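Local coordinates for DnaD domain protein (Enterococcus faecalis, PDB 2I5U), which is of unknown function but, as a member of the DnaB/DnaD family, probably takes part in the initiation of DNA replication, at residues I34-Q38 with K39-Q43. Residues are numbered along the deposited sequence; the frame is centred on the assembly and turned at random.
Sequences IGASQ and KEAEQ
Ser37 and Glu40 meet where an extended backbone at Ala36 and Ser37 turns into helix 38-55, whose first turns are closed by Ala41 N to Ser37 O (2.9 Å) and Glu42 N to Gln38 O (3.0 Å). Ser37 is the N-cap. Its OG stands between its own backbone N and carbonyl carbon (chi1 67°), which brings it round to accept from Glu40 N at 3.0 Å. A short hydroxyl side chain suits this place because it can reach forward to the N-H three residues on. Glu40 repays the bond: with CG anti to its carbonyl carbon (chi1 -76°) and the chain extended beyond, its carboxylate returns to the serine backbone. Ser37 N donates to Glu40 OE1 at 2.8 Å, almost dead straight (179°), on the anti side and a little out of the carboxylate plane. A water donates to the same OE1 and to Gly35 O, tying the carboxylate to the preceding loop; the negative charge probably also gains from the amino end of the helix dipole. On the buried side Ala36 CB lies 4.5 Å from Ala41 CB, and both methyls rest on Phe31 of helix 18-32, their small size consistent with close packing there. Gly35, with positive phi, takes a backbone shape in which a CB would jam against the preceding carbonyl, and serves as C-prime of the Schellman motif ending helix 18-32. A Schellman motif followed, with one residue between, by a Ser-Glu capping box thus makes a compact helix-to-helix turn in this all-helical DnaD-family domain.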
loop_
_atom_site.group_PDB
_atom_site.type_symbol
_atom_site.label_atom_id
_atom_site.label_comp_id
_atom_site.label_asym_id
_atom_site.label_seq_id
_atom_site.Cartn_x
_atom_site.Cartn_y
_atom_site.Cartn_z
ATOM N N ILE A 34 13.748 -6.405 -1.364
ATOM C CA ILE A 34 14.005 -7.452 -0.359
ATOM C C ILE A 34 13.354 -8.782 -0.716
ATOM O O ILE A 34 13.234 -9.665 0.126
ATOM C CB ILE A 34 13.649 -7.003 1.079
ATOM C CG1 ILE A 34 12.217 -6.477 1.186
ATOM C CG2 ILE A 34 14.616 -5.930 1.519
ATOM C CD1 ILE A 34 11.113 -7.546 1.323
ATOM N N GLY A 35 12.985 -8.937 -1.985
ATOM C CA GLY A 35 12.667 -10.256 -2.536
ATOM C C GLY A 35 11.200 -10.568 -2.753
ATOM O O GLY A 35 10.853 -11.693 -3.074
ATOM N N ALA A 36 10.327 -9.575 -2.601
ATOM C CA ALA A 36 8.928 -9.749 -2.956
ATOM C C ALA A 36 8.755 -9.675 -4.471
ATOM O O ALA A 36 9.453 -8.915 -5.145
ATOM C CB ALA A 36 8.072 -8.646 -2.278
ATOM N N SER A 37 7.808 -10.433 -5.012
ATOM C CA SER A 37 7.401 -10.233 -6.400
ATOM C C SER A 37 6.567 -8.958 -6.493
ATOM O O SER A 37 6.048 -8.475 -5.486
ATOM C CB SER A 37 6.593 -11.432 -6.921
ATOM O OG SER A 37 5.339 -11.549 -6.262
ATOM N N GLN A 38 6.437 -8.422 -7.701
ATOM C CA GLN A 38 5.570 -7.269 -7.938
ATOM C C GLN A 38 4.172 -7.576 -7.427
ATOM O O GLN A 38 3.561 -6.757 -6.752
ATOM C CB GLN A 38 5.529 -6.919 -9.433
ATOM C CG GLN A 38 4.734 -5.657 -9.763
ATOM C CD GLN A 38 4.736 -5.332 -11.253
ATOM O OE1 GLN A 38 5.795 -5.186 -11.874
ATOM N NE2 GLN A 38 3.544 -5.221 -11.834
ATOM N N LYS A 39 3.681 -8.774 -7.730
ATOM C CA LYS A 39 2.332 -9.188 -7.342
ATOM C C LYS A 39 2.162 -9.258 -5.824
ATOM O O LYS A 39 1.153 -8.805 -5.280
ATOM C CB LYS A 39 2.012 -10.551 -7.947
ATOM C CG LYS A 39 0.535 -10.880 -7.946
ATOM C CD LYS A 39 -0.178 -10.238 -9.144
ATOM C CE LYS A 39 -1.560 -9.725 -8.771
ATOM N NZ LYS A 39 -2.394 -10.770 -8.110
ATOM N N GLU A 40 3.153 -9.820 -5.140
ATOM C CA GLU A 40 3.119 -9.928 -3.678
ATOM C C GLU A 40 3.158 -8.543 -3.032
ATOM O O GLU A 40 2.475 -8.299 -2.035
ATOM C CB GLU A 40 4.314 -10.747 -3.167
ATOM C CG GLU A 40 4.187 -12.243 -3.361
ATOM C CD GLU A 40 5.507 -12.986 -3.163
ATOM O OE1 GLU A 40 6.584 -12.415 -3.436
ATOM O OE2 GLU A 40 5.456 -14.168 -2.760
ATOM N N ALA A 41 3.972 -7.657 -3.598
ATOM C CA ALA A 41 4.094 -6.298 -3.083
ATOM C C ALA A 41 2.752 -5.573 -3.236
ATOM O O ALA A 41 2.293 -4.891 -2.313
ATOM C CB ALA A 41 5.236 -5.547 -3.808
ATOM N N GLU A 42 2.118 -5.719 -4.389
ATOM C CA GLU A 42 0.792 -5.138 -4.619
ATOM C C GLU A 42 -0.226 -5.658 -3.617
ATOM O O GLU A 42 -1.039 -4.886 -3.086
ATOM C CB GLU A 42 0.347 -5.418 -6.058
ATOM C CG GLU A 42 -0.896 -4.672 -6.521
ATOM C CD GLU A 42 -1.323 -5.073 -7.932
ATOM O OE1 GLU A 42 -1.624 -6.266 -8.156
ATOM O OE2 GLU A 42 -1.328 -4.190 -8.823
ATOM N N GLN A 43 -0.186 -6.962 -3.356
ATOM C CA GLN A 43 -1.073 -7.590 -2.381
ATOM C C GLN A 43 -0.875 -7.023 -0.975
ATOM O O GLN A 43 -1.838 -6.838 -0.241
ATOM C CB GLN A 43 -0.862 -9.111 -2.360
ATOM C CG GLN A 43 -1.373 -9.818 -3.614
ATOM C CD GLN A 43 -1.167 -11.330 -3.593
ATOM O OE1 GLN A 43 -0.275 -11.853 -2.907
ATOM N NE2 GLN A 43 -1.971 -12.038 -4.379
HETATM O O HOH W 1 9.164 -13.598 -3.863
#